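Local coordinates for protein p-nitrophenyl phosphatase (Pho2) (Archaeoglobus fulgidus, PDB 3QGM) that probably acts as a phosphatase of the haloacid dehalogenase (HAD) superfamily and binds a calcium ion, at residues G144-A149 with P181-G186. Sequence-based numbering, arbitrary orientation.
Sequences GIRYIA and PDVVVG
Pro181 lies flat against one face of the Tyr147 ring: its CA sits over the middle, 3.6 Å from the ring centroid and 13° off the normal, a CH-pi contact, while Pro181 CG reaches Tyr147 CZ at 3.6 Å. This is the parallel join of strands 146-149 and 183-184, the latter at one border of the chain's five-stranded parallel sheet, in what is probably the cap domain of this HAD-family protein, away from the calcium site. The chain between them passes through strands 155-158 and 161-164 and then helix 167-177.

With CG anti to the backbone N, the tyrosine runs alongside the proline and points the same way. Ile170 of helix 167-177 touches Tyr147, Ala149 and Pro181, so ring, methyl and pyrrolidine pack together under that helix. Cutting the ring back to an alanine here is likely to leave Pro181 CA without its aromatic face and open a gap toward helix 167-177. The other flat pair, the Arg146 guanidinium and the Asp182 carboxylate, has nearly parallel planes that do not coincide, and no N-H of Arg146 points at Asp182; Arg146 pairs with Glu87, Asp182 with Arg179.

On the face opposite Tyr147 and Ala149, Ile148 lies beside Val183, CD1 to CB 3.7 Å, and its CG2 meets Val185 CG2, with helix 76-87 covering this side. Ala149 N donates to Val183 O at 3.0 Å (169°), and Val185 N donates to Ala149 O, also nearly straight. Toward the start of the strands the bonds weaken: Tyr147 O takes two weak ones, from the amides of Asp182 and Val183. There a side chain adds its grip: Asp182 OD2 accepts Tyr147 N at 2.8 Å on its anti side, 27° out of the carboxylate plane.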
loop_
_atom_site.group_PDB
_atom_site.type_symbol
_atom_site.label_atom_id
_atom_site.label_comp_id
_atom_site.label_asym_id
_atom_site.label_seq_id
_atom_site.Cartn_x
_atom_site.Cartn_y
_atom_site.Cartn_z
ATOM N N GLY A 144 12.716 12.080 -3.600
ATOM C CA GLY A 144 13.900 11.241 -3.760
ATOM C C GLY A 144 14.852 11.281 -2.588
ATOM O O GLY A 144 15.964 10.762 -2.670
ATOM N N ILE A 145 14.382 11.828 -1.469
ATOM C CA ILE A 145 15.164 11.819 -0.238
ATOM C C ILE A 145 15.385 10.410 0.294
ATOM O O ILE A 145 14.695 9.464 -0.047
ATOM C CB ILE A 145 14.573 12.789 0.832
ATOM C CG1 ILE A 145 13.232 12.302 1.405
ATOM C CG2 ILE A 145 14.372 14.204 0.199
ATOM C CD1 ILE A 145 12.652 13.213 2.529
ATOM N N ARG A 146 16.423 10.279 1.092
ATOM C CA ARG A 146 16.843 9.014 1.640
ATOM C C ARG A 146 15.696 8.472 2.493
ATOM O O ARG A 146 15.087 9.200 3.248
ATOM C CB ARG A 146 18.106 9.245 2.489
ATOM C CG ARG A 146 18.661 8.018 3.187
ATOM C CD ARG A 146 20.219 8.096 3.118
ATOM N NE ARG A 146 20.890 7.006 3.805
ATOM C CZ ARG A 146 21.197 5.834 3.240
ATOM N NH1 ARG A 146 20.898 5.580 1.970
ATOM N NH2 ARG A 146 21.820 4.905 3.968
ATOM N N TYR A 147 15.460 7.180 2.397
ATOM C CA TYR A 147 14.227 6.586 2.831
ATOM C C TYR A 147 14.566 5.387 3.711
ATOM O O TYR A 147 15.098 4.383 3.255
ATOM C CB TYR A 147 13.406 6.259 1.564
ATOM C CG TYR A 147 12.191 5.369 1.698
ATOM C CD1 TYR A 147 11.594 5.099 2.929
ATOM C CD2 TYR A 147 11.619 4.833 0.558
ATOM C CE1 TYR A 147 10.473 4.269 3.017
ATOM C CE2 TYR A 147 10.505 3.996 0.627
ATOM C CZ TYR A 147 9.925 3.726 1.851
ATOM O OH TYR A 147 8.849 2.874 1.884
ATOM N N ILE A 148 14.266 5.527 4.998
ATOM C CA ILE A 148 14.497 4.489 5.961
ATOM C C ILE A 148 13.182 3.948 6.523
ATOM O O ILE A 148 12.262 4.709 6.855
ATOM C CB ILE A 148 15.307 5.019 7.163
ATOM C CG1 ILE A 148 16.421 5.946 6.670
ATOM C CG2 ILE A 148 15.887 3.816 7.925
ATOM C CD1 ILE A 148 17.543 5.213 5.995
ATOM N N ALA A 149 13.113 2.653 6.690
ATOM C CA ALA A 149 11.963 2.047 7.367
ATOM C C ALA A 149 12.439 1.348 8.649
ATOM O O ALA A 149 13.498 0.737 8.695
ATOM C CB ALA A 149 11.229 1.077 6.450
ATOM N N PRO A 181 12.309 1.002 0.481
ATOM C CA PRO A 181 13.223 1.754 1.347
ATOM C C PRO A 181 14.693 1.586 0.948
ATOM O O PRO A 181 15.098 0.489 0.490
ATOM C CB PRO A 181 12.960 1.145 2.742
ATOM C CG PRO A 181 11.559 0.638 2.653
ATOM C CD PRO A 181 11.476 0.068 1.245
ATOM N N ASP A 182 15.486 2.651 1.121
ATOM C CA ASP A 182 16.965 2.552 0.957
ATOM C C ASP A 182 17.556 1.598 2.005
ATOM O O ASP A 182 18.491 0.834 1.731
ATOM C CB ASP A 182 17.615 3.953 1.063
ATOM C CG ASP A 182 17.128 4.909 -0.055
ATOM O OD1 ASP A 182 17.092 4.448 -1.210
ATOM O OD2 ASP A 182 16.790 6.082 0.194
ATOM N N VAL A 183 16.973 1.628 3.210
ATOM C CA VAL A 183 17.446 0.846 4.335
ATOM C C VAL A 183 16.228 0.411 5.127
ATOM O O VAL A 183 15.393 1.228 5.456
ATOM C CB VAL A 183 18.351 1.692 5.260
ATOM C CG1 VAL A 183 18.825 0.869 6.477
ATOM C CG2 VAL A 183 19.558 2.228 4.476
ATOM N N VAL A 184 16.111 -0.887 5.377
ATOM C CA VAL A 184 15.196 -1.409 6.373
ATOM C C VAL A 184 16.051 -1.770 7.608
ATOM O O VAL A 184 17.051 -2.488 7.482
ATOM C CB VAL A 184 14.501 -2.627 5.829
ATOM C CG1 VAL A 184 13.541 -3.217 6.883
ATOM C CG2 VAL A 184 13.722 -2.279 4.465
ATOM N N VAL A 185 15.676 -1.261 8.783
ATOM C CA VAL A 185 16.457 -1.454 10.016
ATOM C C VAL A 185 16.149 -2.797 10.678
ATOM O O VAL A 185 17.086 -3.564 10.991
ATOM C CB VAL A 185 16.251 -0.272 10.959
ATOM C CG1 VAL A 185 17.059 -0.425 12.281
ATOM C CG2 VAL A 185 16.640 0.998 10.211
ATOM N N GLY A 186 14.859 -3.109 10.841
ATOM C CA GLY A 186 14.419 -4.215 11.700
ATOM C C GLY A 186 14.711 -5.590 11.120
ATOM O O GLY A 186 15.069 -5.710 9.948
#